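Local coordinates for protein CHAD domain (Ricinus communis, PDB 6QV5) that probably binds inorganic polyphosphate through an all-helical CHAD module and carries a zinc ion in the crystal, at residues H181-L186 with R228-A233; H173-I178 with G220-K225; Q177-L182 with R212-F217. All blocks are in the same frame, centred on the assembly; numbering follows the deposited sequence.

Contact 1: residues H181-L186 with R228-A233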
ATOM      1  N   HIS A 181     -15.661  -9.248   9.213  1.00 84.30           N
ATOM      2  CA  HIS A 181     -15.962  -7.874   8.807  1.00 83.80           C
ATOM      3  C   HIS A 181     -15.293  -7.503   7.479  1.00 85.53           C
ATOM      4  O   HIS A 181     -15.943  -6.880   6.642  1.00 85.06           O
ATOM      5  CB  HIS A 181     -15.592  -6.872   9.921  1.00 84.82           C
ATOM      6  CG  HIS A 181     -15.591  -5.439   9.478  1.00 88.48           C
ATOM      7  ND1 HIS A 181     -14.408  -4.746   9.275  1.00 90.35           N
ATOM      8  CD2 HIS A 181     -16.630  -4.628   9.164  1.00 90.38           C
ATOM      9  CE1 HIS A 181     -14.764  -3.537   8.871  1.00 89.81           C
ATOM     10  NE2 HIS A 181     -16.090  -3.419   8.786  1.00 90.17           N
ATOM     11  N   LEU A 182     -14.011  -7.882   7.289  1.00 80.81           N
ATOM     12  CA  LEU A 182     -13.252  -7.579   6.072  1.00 80.25           C
ATOM     13  C   LEU A 182     -13.723  -8.353   4.844  1.00 83.67           C
ATOM     14  O   LEU A 182     -13.714  -7.790   3.749  1.00 82.90           O
ATOM     15  CB  LEU A 182     -11.740  -7.743   6.276  1.00 80.22           C
ATOM     16  CG  LEU A 182     -11.039  -6.614   7.046  1.00 84.80           C
ATOM     17  CD1 LEU A 182      -9.637  -7.010   7.415  1.00 84.81           C
ATOM     18  CD2 LEU A 182     -11.007  -5.316   6.245  1.00 87.26           C
ATOM     19  N   HIS A 183     -14.141  -9.627   5.016  1.00 80.37           N
ATOM     20  CA  HIS A 183     -14.676 -10.449   3.923  1.00 80.15           C
ATOM     21  C   HIS A 183     -16.044  -9.887   3.515  1.00 83.57           C
ATOM     22  O   HIS A 183     -16.342  -9.812   2.323  1.00 82.68           O
ATOM     23  CB  HIS A 183     -14.777 -11.931   4.338  1.00 81.04           C
ATOM     24  CG  HIS A 183     -15.238 -12.847   3.242  1.00 84.47           C
ATOM     25  ND1 HIS A 183     -14.454 -13.098   2.130  1.00 86.20           N
ATOM     26  CD2 HIS A 183     -16.384 -13.556   3.135  1.00 86.16           C
ATOM     27  CE1 HIS A 183     -15.149 -13.938   1.382  1.00 85.57           C
ATOM     28  NE2 HIS A 183     -16.318 -14.241   1.943  1.00 85.95           N
ATOM     29  N   LYS A 184     -16.841  -9.451   4.517  1.00 80.51           N
ATOM     30  CA  LYS A 184     -18.160  -8.828   4.366  1.00 80.51           C
ATOM     31  C   LYS A 184     -18.014  -7.485   3.644  1.00 84.77           C
ATOM     32  O   LYS A 184     -18.801  -7.201   2.743  1.00 84.40           O
ATOM     33  CB  LYS A 184     -18.812  -8.643   5.754  1.00 83.10           C
ATOM     34  CG  LYS A 184     -20.129  -7.862   5.789  1.00 97.66           C
ATOM     35  CD  LYS A 184     -20.729  -7.803   7.199  1.00107.93           C
ATOM     36  CE  LYS A 184     -20.051  -6.821   8.131  1.00118.95           C
ATOM     37  NZ  LYS A 184     -20.481  -7.021   9.541  1.00128.16           N
ATOM     38  N   SER A 185     -16.996  -6.681   4.032  1.00 81.61           N
ATOM     39  CA  SER A 185     -16.693  -5.371   3.445  1.00 81.58           C
ATOM     40  C   SER A 185     -16.228  -5.495   1.993  1.00 85.32           C
ATOM     41  O   SER A 185     -16.689  -4.723   1.152  1.00 84.92           O
ATOM     42  CB  SER A 185     -15.649  -4.633   4.280  1.00 85.32           C
ATOM     43  OG  SER A 185     -15.430  -3.312   3.812  1.00 94.68           O
ATOM     44  N   LEU A 186     -15.331  -6.468   1.699  1.00 81.93           N
ATOM     45  CA  LEU A 186     -14.798  -6.729   0.356  1.00 81.88           C
ATOM     46  C   LEU A 186     -15.905  -7.127  -0.619  1.00 86.91           C
ATOM     47  O   LEU A 186     -16.008  -6.526  -1.688  1.00 86.57           O
ATOM     48  CB  LEU A 186     -13.684  -7.802   0.400  1.00 81.76           C
ATOM     49  CG  LEU A 186     -13.216  -8.404  -0.938  1.00 86.17           C
ATOM     50  CD1 LEU A 186     -12.306  -7.452  -1.694  1.00 86.34           C
ATOM     51  CD2 LEU A 186     -12.512  -9.718  -0.718  1.00 88.32           C
ATOM     52  N   ARG A 228      -4.190 -19.575   0.744  1.00 97.51           N
ATOM     53  CA  ARG A 228      -3.358 -19.477  -0.461  1.00 96.57           C
ATOM     54  C   ARG A 228      -4.205 -19.162  -1.703  1.00 98.21           C
ATOM     55  O   ARG A 228      -3.789 -18.347  -2.526  1.00 97.83           O
ATOM     56  CB  ARG A 228      -2.549 -20.769  -0.655  1.00 97.49           C
ATOM     57  CG  ARG A 228      -1.345 -20.616  -1.571  1.00110.43           C
ATOM     58  CD  ARG A 228      -0.463 -21.844  -1.520  1.00124.25           C
ATOM     59  NE  ARG A 228       0.451 -21.903  -2.661  1.00136.19           N
ATOM     60  CZ  ARG A 228       0.214 -22.583  -3.778  1.00152.04           C
ATOM     61  NH1 ARG A 228      -0.909 -23.276  -3.918  1.00139.69           N
ATOM     62  NH2 ARG A 228       1.101 -22.579  -4.765  1.00139.80           N
ATOM     63  N   ALA A 229      -5.396 -19.784  -1.811  1.00 92.94           N
ATOM     64  CA  ALA A 229      -6.342 -19.560  -2.906  1.00 91.83           C
ATOM     65  C   ALA A 229      -7.058 -18.213  -2.737  1.00 93.15           C
ATOM     66  O   ALA A 229      -7.333 -17.543  -3.734  1.00 93.00           O
ATOM     67  CB  ALA A 229      -7.355 -20.692  -2.960  1.00 92.58           C
ATOM     68  N   TYR A 230      -7.347 -17.823  -1.475  1.00 87.47           N
ATOM     69  CA  TYR A 230      -8.008 -16.566  -1.110  1.00 86.13           C
ATOM     70  C   TYR A 230      -7.098 -15.368  -1.419  1.00 88.83           C
ATOM     71  O   TYR A 230      -7.573 -14.375  -1.970  1.00 88.16           O
ATOM     72  CB  TYR A 230      -8.418 -16.590   0.377  1.00 86.55           C
ATOM     73  CG  TYR A 230      -9.319 -15.451   0.809  1.00 87.14           C
ATOM     74  CD1 TYR A 230     -10.705 -15.577   0.765  1.00 88.79           C
ATOM     75  CD2 TYR A 230      -8.787 -14.267   1.313  1.00 87.50           C
ATOM     76  CE1 TYR A 230     -11.538 -14.537   1.178  1.00 89.01           C
ATOM     77  CE2 TYR A 230      -9.609 -13.224   1.730  1.00 88.11           C
ATOM     78  CZ  TYR A 230     -10.985 -13.362   1.660  1.00 94.29           C
ATOM     79  OH  TYR A 230     -11.790 -12.329   2.073  1.00 93.68           O
ATOM     80  N   LEU A 231      -5.795 -15.476  -1.078  1.00 84.75           N
ATOM     81  CA  LEU A 231      -4.775 -14.449  -1.316  1.00 84.19           C
ATOM     82  C   LEU A 231      -4.490 -14.283  -2.809  1.00 87.38           C
ATOM     83  O   LEU A 231      -4.247 -13.163  -3.253  1.00 87.15           O
ATOM     84  CB  LEU A 231      -3.470 -14.772  -0.563  1.00 84.22           C
ATOM     85  CG  LEU A 231      -3.475 -14.587   0.960  1.00 88.97           C
ATOM     86  CD1 LEU A 231      -2.466 -15.500   1.620  1.00 89.18           C
ATOM     87  CD2 LEU A 231      -3.210 -13.146   1.354  1.00 91.18           C
ATOM     88  N   LYS A 232      -4.521 -15.397  -3.574  1.00 83.24           N
ATOM     89  CA  LYS A 232      -4.295 -15.433  -5.022  1.00 82.75           C
ATOM     90  C   LYS A 232      -5.380 -14.633  -5.756  1.00 85.74           C
ATOM     91  O   LYS A 232      -5.053 -13.839  -6.639  1.00 85.51           O
ATOM     92  CB  LYS A 232      -4.256 -16.890  -5.522  1.00 85.31           C
ATOM     93  CG  LYS A 232      -3.764 -17.051  -6.958  1.00100.87           C
ATOM     94  CD  LYS A 232      -3.995 -18.465  -7.465  1.00110.72           C
ATOM     95  CE  LYS A 232      -3.616 -18.615  -8.918  1.00121.28           C
ATOM     96  NZ  LYS A 232      -3.872 -19.994  -9.410  1.00130.28           N
ATOM     97  N   ALA A 233      -6.660 -14.833  -5.371  1.00 81.31           N
ATOM     98  CA  ALA A 233      -7.815 -14.136  -5.941  1.00 80.63           C
ATOM     99  C   ALA A 233      -7.812 -12.654  -5.556  1.00 83.26           C
ATOM    100  O   ALA A 233      -8.273 -11.818  -6.335  1.00 82.95           O
ATOM    101  CB  ALA A 233      -9.103 -14.796  -5.479  1.00 81.39           C
TER
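Tyr230 reaches from helix 224-260 all the way to His183 on helix 171-192, bridging two backbones whose nearest CA atoms, those of His183 and Tyr230, are 10.4 Å apart. Its CG stands anti to the backbone N (chi1 -170°), which swings the ring off its own helix and straight at the other one. From CB the side chain runs out between neighbours: CD2 of the ring packs on Leu215 of helix 198-217, and the side chain also touches Leu296 and Pro299 from the C-terminal tail. Farther out, CE1 comes 3.4 Å from ND1 of His183 and also approaches CE1 of that imidazole. The CHAD fold is built from helical bundles, and here helix 198-217 packs beside both partners, so the tyrosine spans the gap at the border of three helices. The tip, OH, makes the one hydrogen bond of the contact, 2.8 Å to ND1 of His183 and close to straight at 161°. Each ring is met at its edge and near its plane; the two rings stand rim to rim, with their planes at 43°. The phenol OH also meets CD2 of Leu186, 3.9 Å away, coming from the opposite direction one turn farther along helix 171-192, while Ala298 of the tail touches the side chain of His183.

Contact 2: residues H173-I178 with G220-K225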
ATOM      1  N   HIS A 173      -9.867 -15.259  18.613  1.00 96.97           N
ATOM      2  CA  HIS A 173     -11.135 -14.584  18.901  1.00 96.89           C
ATOM      3  C   HIS A 173     -11.186 -13.211  18.228  1.00 99.02           C
ATOM      4  O   HIS A 173     -12.234 -12.830  17.705  1.00 98.56           O
ATOM      5  CB  HIS A 173     -11.349 -14.448  20.417  1.00 98.15           C
ATOM      6  CG  HIS A 173     -12.720 -13.973  20.793  1.00102.00           C
ATOM      7  ND1 HIS A 173     -13.726 -14.864  21.127  1.00104.04           N
ATOM      8  CD2 HIS A 173     -13.207 -12.712  20.876  1.00104.02           C
ATOM      9  CE1 HIS A 173     -14.786 -14.121  21.402  1.00103.57           C
ATOM     10  NE2 HIS A 173     -14.523 -12.821  21.261  1.00103.90           N
ATOM     11  N   PHE A 174     -10.060 -12.470  18.250  1.00 94.21           N
ATOM     12  CA  PHE A 174      -9.955 -11.148  17.639  1.00 93.35           C
ATOM     13  C   PHE A 174      -9.927 -11.239  16.112  1.00 96.32           C
ATOM     14  O   PHE A 174     -10.627 -10.468  15.454  1.00 95.77           O
ATOM     15  CB  PHE A 174      -8.724 -10.387  18.172  1.00 94.96           C
ATOM     16  CG  PHE A 174      -8.512  -9.022  17.555  1.00 96.26           C
ATOM     17  CD1 PHE A 174      -9.209  -7.913  18.020  1.00 99.18           C
ATOM     18  CD2 PHE A 174      -7.615  -8.846  16.507  1.00 98.19           C
ATOM     19  CE1 PHE A 174      -9.023  -6.656  17.440  1.00100.06           C
ATOM     20  CE2 PHE A 174      -7.435  -7.589  15.923  1.00100.92           C
ATOM     21  CZ  PHE A 174      -8.134  -6.502  16.399  1.00 99.00           C
ATOM     22  N   SER A 175      -9.106 -12.158  15.558  1.00 92.43           N
ATOM     23  CA  SER A 175      -8.946 -12.350  14.115  1.00 92.10           C
ATOM     24  C   SER A 175     -10.230 -12.753  13.404  1.00 96.10           C
ATOM     25  O   SER A 175     -10.472 -12.255  12.308  1.00 95.64           O
ATOM     26  CB  SER A 175      -7.834 -13.348  13.809  1.00 95.43           C
ATOM     27  OG  SER A 175      -8.142 -14.640  14.303  1.00104.28           O
ATOM     28  N   ARG A 176     -11.053 -13.638  14.014  1.00 92.91           N
ATOM     29  CA  ARG A 176     -12.311 -14.091  13.409  1.00 92.75           C
ATOM     30  C   ARG A 176     -13.331 -12.952  13.255  1.00 95.98           C
ATOM     31  O   ARG A 176     -14.046 -12.923  12.256  1.00 95.71           O
ATOM     32  CB  ARG A 176     -12.911 -15.318  14.132  1.00 93.80           C
ATOM     33  CG  ARG A 176     -13.485 -15.076  15.527  1.00106.73           C
ATOM     34  CD  ARG A 176     -14.190 -16.311  16.051  1.00119.81           C
ATOM     35  NE  ARG A 176     -13.302 -17.136  16.872  1.00130.29           N
ATOM     36  CZ  ARG A 176     -13.435 -18.447  17.045  1.00144.23           C
ATOM     37  NH1 ARG A 176     -14.415 -19.109  16.439  1.00131.98           N
ATOM     38  NH2 ARG A 176     -12.585 -19.111  17.815  1.00129.37           N
ATOM     39  N   GLN A 177     -13.360 -12.003  14.214  1.00 91.79           N
ATOM     40  CA  GLN A 177     -14.252 -10.839  14.199  1.00 91.23           C
ATOM     41  C   GLN A 177     -13.849  -9.862  13.089  1.00 93.85           C
ATOM     42  O   GLN A 177     -14.720  -9.328  12.398  1.00 93.49           O
ATOM     43  CB  GLN A 177     -14.253 -10.130  15.565  1.00 92.64           C
ATOM     44  CG  GLN A 177     -14.898 -10.937  16.692  1.00108.71           C
ATOM     45  CD  GLN A 177     -14.706 -10.304  18.050  1.00129.80           C
ATOM     46  OE1 GLN A 177     -13.593  -9.947  18.458  1.00125.58           O
ATOM     47  NE2 GLN A 177     -15.793 -10.169  18.797  1.00123.08           N
ATOM     48  N   ILE A 178     -12.527  -9.647  12.916  1.00 89.22           N
ATOM     49  CA  ILE A 178     -11.935  -8.765  11.903  1.00 88.32           C
ATOM     50  C   ILE A 178     -12.071  -9.389  10.504  1.00 90.62           C
ATOM     51  O   ILE A 178     -12.486  -8.699   9.571  1.00 89.92           O
ATOM     52  CB  ILE A 178     -10.460  -8.393  12.280  1.00 91.43           C
ATOM     53  CG1 ILE A 178     -10.370  -7.629  13.638  1.00 91.88           C
ATOM     54  CG2 ILE A 178      -9.716  -7.643  11.159  1.00 92.03           C
ATOM     55  CD1 ILE A 178     -11.056  -6.193  13.748  1.00 99.77           C
ATOM     56  N   GLY A 220      -0.479 -17.915  10.636  1.00 93.53           N
ATOM     57  CA  GLY A 220      -0.429 -19.196  11.341  1.00 93.85           C
ATOM     58  C   GLY A 220      -1.689 -19.613  12.081  1.00 98.85           C
ATOM     59  O   GLY A 220      -1.693 -20.651  12.748  1.00 98.47           O
ATOM     60  N   LEU A 221      -2.768 -18.818  11.961  1.00 96.24           N
ATOM     61  CA  LEU A 221      -4.059 -19.040  12.616  1.00 96.40           C
ATOM     62  C   LEU A 221      -5.103 -19.690  11.697  1.00101.05           C
ATOM     63  O   LEU A 221      -6.075 -20.266  12.191  1.00100.51           O
ATOM     64  CB  LEU A 221      -4.598 -17.692  13.131  1.00 96.51           C
ATOM     65  CG  LEU A 221      -4.338 -17.329  14.597  1.00101.34           C
ATOM     66  CD1 LEU A 221      -2.868 -17.024  14.855  1.00101.58           C
ATOM     67  CD2 LEU A 221      -5.144 -16.118  14.989  1.00103.85           C
ATOM     68  N   TYR A 222      -4.909 -19.587  10.369  1.00 98.42           N
ATOM     69  CA  TYR A 222      -5.838 -20.100   9.360  1.00 98.53           C
ATOM     70  C   TYR A 222      -5.235 -21.219   8.491  1.00104.20           C
ATOM     71  O   TYR A 222      -4.013 -21.388   8.472  1.00103.85           O
ATOM     72  CB  TYR A 222      -6.358 -18.938   8.491  1.00 99.21           C
ATOM     73  CG  TYR A 222      -7.166 -17.903   9.247  1.00100.27           C
ATOM     74  CD1 TYR A 222      -8.555 -17.959   9.275  1.00102.06           C
ATOM     75  CD2 TYR A 222      -6.542 -16.852   9.914  1.00100.87           C
ATOM     76  CE1 TYR A 222      -9.305 -17.010   9.968  1.00102.60           C
ATOM     77  CE2 TYR A 222      -7.280 -15.905  10.623  1.00101.66           C
ATOM     78  CZ  TYR A 222      -8.663 -15.982  10.638  1.00108.64           C
ATOM     79  OH  TYR A 222      -9.400 -15.048  11.321  1.00109.14           O
ATOM     80  N   ARG A 223      -6.104 -21.985   7.782  1.00102.08           N
ATOM     81  CA  ARG A 223      -5.744 -23.103   6.896  1.00102.51           C
ATOM     82  C   ARG A 223      -4.784 -22.672   5.783  1.00107.97           C
ATOM     83  O   ARG A 223      -5.006 -21.641   5.151  1.00107.79           O
ATOM     84  CB  ARG A 223      -7.003 -23.751   6.302  1.00102.74           C
ATOM     85  N   SER A 224      -3.716 -23.462   5.558  1.00105.39           N
ATOM     86  CA  SER A 224      -2.656 -23.190   4.581  1.00105.49           C
ATOM     87  C   SER A 224      -3.108 -23.147   3.114  1.00109.49           C
ATOM     88  O   SER A 224      -2.692 -22.243   2.389  1.00109.02           O
ATOM     89  CB  SER A 224      -1.508 -24.181   4.746  1.00109.41           C
ATOM     90  OG  SER A 224      -0.903 -24.056   6.023  1.00118.67           O
ATOM     91  N   LYS A 225      -3.931 -24.117   2.673  1.00106.19           N
ATOM     92  CA  LYS A 225      -4.384 -24.192   1.278  1.00106.00           C
ATOM     93  C   LYS A 225      -5.624 -23.337   0.980  1.00109.25           C
ATOM     94  O   LYS A 225      -5.819 -22.939  -0.171  1.00108.79           O
ATOM     95  CB  LYS A 225      -4.592 -25.653   0.829  1.00108.77           C
ATOM     96  CG  LYS A 225      -3.333 -26.538   0.898  1.00125.99           C
ATOM     97  CD  LYS A 225      -2.217 -26.124  -0.078  1.00137.31           C
ATOM     98  CE  LYS A 225      -0.974 -25.661   0.649  1.00148.34           C
ATOM     99  NZ  LYS A 225       0.039 -25.101  -0.284  1.00156.80           N
TER
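Ser175 and Tyr222 meet where the linker between helices 198-217 and 224-260 passes the early turns of helix 171-192. This is a helix-to-linker contact of the all-helical CHAD domain: Tyr222 belongs to the connection, and Arg223 follows as the N-cap residue of helix 224-260. The tight part is small and buried. Leu221 points at the helix and sets its CD2 3.4 Å from OG of Ser175, with CB of the serine also in touch. Beside it the phenol of Tyr222 lies against the same serine: its OH is 3.4 Å from CB and 3.2 Å from the carbonyl O of Ser175. The serine hydroxyl approaches the tyrosine ring obliquely. Its OG sits between the backbone N and the carbonyl carbon (chi1 64°), a rotation that turns it back along its own helix to the carbonyl oxygens of Ala171 and Ala172, which share its single proton, Ala171 being the stronger partner. The bond from OG of Ser175 to OH of Tyr222 is weak, 3.3 Å long, and would have to draw on that same proton. The Tyr222 side chain is also packed by Met179 from the same helix and by Leu301 of the C-terminal tail, and the backbone of Leu221 is hydrogen-bonded to Arg302.

The other side is looser. Arg176 is exposed and only grazes the contact; its long side chain leads away from the linker, and its NE makes a weak hydrogen bond to the carbonyl O of Ala172. The backbone N of Arg176 comes 3.5 Å from OH of Tyr222, but the angle is too poor for a hydrogen bond.

Contact 3: residues Q177-L182 with R212-F217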
ATOM      1  N   GLN A 177     -13.360 -12.003  14.214  1.00 91.79           N
ATOM      2  CA  GLN A 177     -14.252 -10.839  14.199  1.00 91.23           C
ATOM      3  C   GLN A 177     -13.849  -9.862  13.089  1.00 93.85           C
ATOM      4  O   GLN A 177     -14.720  -9.328  12.398  1.00 93.49           O
ATOM      5  CB  GLN A 177     -14.253 -10.130  15.565  1.00 92.64           C
ATOM      6  CG  GLN A 177     -14.898 -10.937  16.692  1.00108.71           C
ATOM      7  CD  GLN A 177     -14.706 -10.304  18.050  1.00129.80           C
ATOM      8  OE1 GLN A 177     -13.593  -9.947  18.458  1.00125.58           O
ATOM      9  NE2 GLN A 177     -15.793 -10.169  18.797  1.00123.08           N
ATOM     10  N   ILE A 178     -12.527  -9.647  12.916  1.00 89.22           N
ATOM     11  CA  ILE A 178     -11.935  -8.765  11.903  1.00 88.32           C
ATOM     12  C   ILE A 178     -12.071  -9.389  10.504  1.00 90.62           C
ATOM     13  O   ILE A 178     -12.486  -8.699   9.571  1.00 89.92           O
ATOM     14  CB  ILE A 178     -10.460  -8.393  12.280  1.00 91.43           C
ATOM     15  CG1 ILE A 178     -10.370  -7.629  13.638  1.00 91.88           C
ATOM     16  CG2 ILE A 178      -9.716  -7.643  11.159  1.00 92.03           C
ATOM     17  CD1 ILE A 178     -11.056  -6.193  13.748  1.00 99.77           C
ATOM     18  N   MET A 179     -11.739 -10.693  10.371  1.00 86.48           N
ATOM     19  CA  MET A 179     -11.818 -11.446   9.115  1.00 86.00           C
ATOM     20  C   MET A 179     -13.245 -11.561   8.586  1.00 89.05           C
ATOM     21  O   MET A 179     -13.434 -11.545   7.371  1.00 88.47           O
ATOM     22  CB  MET A 179     -11.159 -12.828   9.246  1.00 88.30           C
ATOM     23  CG  MET A 179     -10.172 -13.142   8.132  1.00 91.89           C
ATOM     24  SD  MET A 179      -8.806 -11.958   7.957  1.00 95.92           S
ATOM     25  CE  MET A 179      -7.715 -12.514   9.243  1.00 92.64           C
ATOM     26  N   GLN A 180     -14.247 -11.655   9.490  1.00 85.36           N
ATOM     27  CA  GLN A 180     -15.663 -11.707   9.113  1.00 85.01           C
ATOM     28  C   GLN A 180     -16.098 -10.350   8.562  1.00 88.25           C
ATOM     29  O   GLN A 180     -16.790 -10.310   7.548  1.00 87.86           O
ATOM     30  CB  GLN A 180     -16.552 -12.118  10.296  1.00 86.29           C
ATOM     31  CG  GLN A 180     -16.781 -13.625  10.394  1.00101.71           C
ATOM     32  CD  GLN A 180     -17.612 -14.039  11.591  1.00121.99           C
ATOM     33  OE1 GLN A 180     -18.225 -13.220  12.290  1.00117.73           O
ATOM     34  NE2 GLN A 180     -17.652 -15.337  11.855  1.00114.03           N
ATOM     35  N   HIS A 181     -15.661  -9.248   9.213  1.00 84.30           N
ATOM     36  CA  HIS A 181     -15.962  -7.874   8.807  1.00 83.80           C
ATOM     37  C   HIS A 181     -15.293  -7.503   7.479  1.00 85.53           C
ATOM     38  O   HIS A 181     -15.943  -6.880   6.642  1.00 85.06           O
ATOM     39  CB  HIS A 181     -15.592  -6.872   9.921  1.00 84.82           C
ATOM     40  CG  HIS A 181     -15.591  -5.439   9.478  1.00 88.48           C
ATOM     41  ND1 HIS A 181     -14.408  -4.746   9.275  1.00 90.35           N
ATOM     42  CD2 HIS A 181     -16.630  -4.628   9.164  1.00 90.38           C
ATOM     43  CE1 HIS A 181     -14.764  -3.537   8.871  1.00 89.81           C
ATOM     44  NE2 HIS A 181     -16.090  -3.419   8.786  1.00 90.17           N
ATOM     45  N   LEU A 182     -14.011  -7.882   7.289  1.00 80.81           N
ATOM     46  CA  LEU A 182     -13.252  -7.579   6.072  1.00 80.25           C
ATOM     47  C   LEU A 182     -13.723  -8.353   4.844  1.00 83.67           C
ATOM     48  O   LEU A 182     -13.714  -7.790   3.749  1.00 82.90           O
ATOM     49  CB  LEU A 182     -11.740  -7.743   6.276  1.00 80.22           C
ATOM     50  CG  LEU A 182     -11.039  -6.614   7.046  1.00 84.80           C
ATOM     51  CD1 LEU A 182      -9.637  -7.010   7.415  1.00 84.81           C
ATOM     52  CD2 LEU A 182     -11.007  -5.316   6.245  1.00 87.26           C
ATOM     53  N   ARG A 212      -5.760  -8.669   2.362  1.00 68.53           N
ATOM     54  CA  ARG A 212      -4.486  -9.335   2.074  1.00 68.64           C
ATOM     55  C   ARG A 212      -3.528  -9.185   3.262  1.00 72.91           C
ATOM     56  O   ARG A 212      -2.918 -10.172   3.671  1.00 72.64           O
ATOM     57  CB  ARG A 212      -3.848  -8.770   0.790  1.00 69.68           C
ATOM     58  CG  ARG A 212      -2.716  -9.627   0.231  1.00 81.84           C
ATOM     59  CD  ARG A 212      -2.079  -9.024  -1.009  1.00 92.88           C
ATOM     60  NE  ARG A 212      -1.038  -8.048  -0.677  1.00101.77           N
ATOM     61  CZ  ARG A 212       0.251  -8.340  -0.530  1.00116.93           C
ATOM     62  NH1 ARG A 212       0.678  -9.589  -0.673  1.00103.36           N
ATOM     63  NH2 ARG A 212       1.123  -7.386  -0.232  1.00105.97           N
ATOM     64  N   TYR A 213      -3.415  -7.957   3.818  1.00 69.47           N
ATOM     65  CA  TYR A 213      -2.537  -7.656   4.951  1.00 69.27           C
ATOM     66  C   TYR A 213      -2.960  -8.372   6.236  1.00 73.61           C
ATOM     67  O   TYR A 213      -2.112  -8.997   6.877  1.00 72.82           O
ATOM     68  CB  TYR A 213      -2.401  -6.135   5.179  1.00 70.08           C
ATOM     69  CG  TYR A 213      -1.778  -5.356   4.036  1.00 71.17           C
ATOM     70  CD1 TYR A 213      -0.801  -5.929   3.223  1.00 72.97           C
ATOM     71  CD2 TYR A 213      -2.101  -4.020   3.821  1.00 71.77           C
ATOM     72  CE1 TYR A 213      -0.213  -5.211   2.182  1.00 73.46           C
ATOM     73  CE2 TYR A 213      -1.509  -3.288   2.793  1.00 72.57           C
ATOM     74  CZ  TYR A 213      -0.564  -3.886   1.976  1.00 79.57           C
ATOM     75  OH  TYR A 213       0.019  -3.167   0.961  1.00 80.31           O
ATOM     76  N   ALA A 214      -4.266  -8.314   6.586  1.00 70.82           N
ATOM     77  CA  ALA A 214      -4.834  -8.957   7.778  1.00 71.05           C
ATOM     78  C   ALA A 214      -4.628 -10.471   7.776  1.00 75.57           C
ATOM     79  O   ALA A 214      -4.325 -11.043   8.823  1.00 74.95           O
ATOM     80  CB  ALA A 214      -6.310  -8.629   7.905  1.00 71.78           C
ATOM     81  N   LEU A 215      -4.756 -11.110   6.600  1.00 72.89           N
ATOM     82  CA  LEU A 215      -4.554 -12.549   6.449  1.00 73.23           C
ATOM     83  C   LEU A 215      -3.069 -12.921   6.549  1.00 78.00           C
ATOM     84  O   LEU A 215      -2.750 -14.027   6.982  1.00 77.71           O
ATOM     85  CB  LEU A 215      -5.179 -13.046   5.137  1.00 73.37           C
ATOM     86  CG  LEU A 215      -5.594 -14.519   5.074  1.00 78.18           C
ATOM     87  CD1 LEU A 215      -6.672 -14.857   6.113  1.00 78.45           C
ATOM     88  CD2 LEU A 215      -6.102 -14.864   3.697  1.00 80.21           C
ATOM     89  N   GLU A 216      -2.169 -11.990   6.174  1.00 75.41           N
ATOM     90  CA  GLU A 216      -0.719 -12.178   6.273  1.00 75.49           C
ATOM     91  C   GLU A 216      -0.268 -12.007   7.726  1.00 80.25           C
ATOM     92  O   GLU A 216       0.686 -12.664   8.147  1.00 79.65           O
ATOM     93  CB  GLU A 216       0.027 -11.193   5.366  1.00 76.76           C
ATOM     94  CG  GLU A 216       0.047 -11.586   3.898  1.00 86.16           C
ATOM     95  CD  GLU A 216       0.629 -10.560   2.940  1.00102.43           C
ATOM     96  OE1 GLU A 216       0.614  -9.348   3.263  1.00 89.74           O
ATOM     97  OE2 GLU A 216       1.091 -10.973   1.853  1.00 96.38           O
ATOM     98  N   PHE A 217      -0.958 -11.124   8.489  1.00 77.63           N
ATOM     99  CA  PHE A 217      -0.684 -10.855   9.904  1.00 77.80           C
ATOM    100  C   PHE A 217      -1.038 -12.066  10.766  1.00 84.36           C
ATOM    101  O   PHE A 217      -0.235 -12.467  11.610  1.00 83.81           O
ATOM    102  CB  PHE A 217      -1.457  -9.613  10.400  1.00 79.13           C
ATOM    103  CG  PHE A 217      -1.100  -8.277   9.788  1.00 80.11           C
ATOM    104  CD1 PHE A 217       0.212  -7.981   9.432  1.00 82.84           C
ATOM    105  CD2 PHE A 217      -2.062  -7.286   9.637  1.00 81.90           C
ATOM    106  CE1 PHE A 217       0.542  -6.738   8.888  1.00 83.63           C
ATOM    107  CE2 PHE A 217      -1.731  -6.044   9.090  1.00 84.60           C
ATOM    108  CZ  PHE A 217      -0.431  -5.777   8.721  1.00 82.64           C
TER
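Ala214 offers helix 171-192 a low spot, and Met179 and Leu182 both lean into it. The methyl CB of Ala214 points at the other helix. CA of Met179 and CA of Ala214, the nearest such pair, are 7.5 Å apart. Leu182 fills one flank of the hollow: a single branch, CD1, rests 3.7 Å from CB of Ala214. Met179 fills another. Its chain is folded at both later torsions (chi2 58°, chi3 80°), a hook that brings the sulfur and the end methyl up against helix 198-217. SD lies 4.2 Å from CB of Ala214, and CE continues past it to the carbonyl O of the same residue, 3.7 Å away.

Residues 177-182 and 212-217 form an antiparallel helix pair, the kind of pairing from which the helical bundles of a CHAD domain are assembled. The axes of these two segments stay 10.7 Å apart at closest approach, and their directions differ by 158°. Alongside the alanine, Leu215 supplies the bump from the opposite helix. Its CD1 lies across the bent thioether at about a right angle, 4.0 Å from SD of Met179 and equally near CE. No hydrogen bond crosses between the two segments. Phe218, just beyond helix 198-217, also touches the methionine side chain, and the side chains of Tyr213 and Phe217 pack on helix 54-73.

In the fold
All three contacts draw on helix 171-192: contact 2 near its start, contact 3 next and contact 1 farther along. The centres of contacts 1 and 2 are about 12 Å apart, with contact 3 about 8 Å from each. Contact 3 touches both neighbours: CD2 of Leu215 packs 3.6 Å from CD2 of Tyr230 in contact 1, and CB of Met179 lies 3.5 Å from OH of Tyr222 in contact 2. Helix 198-217, helix 224-260 and the turn joining them all meet helix 171-192. The whole cluster lies away from the zinc site of His52 and His138, and no polyphosphate is present to relate it to.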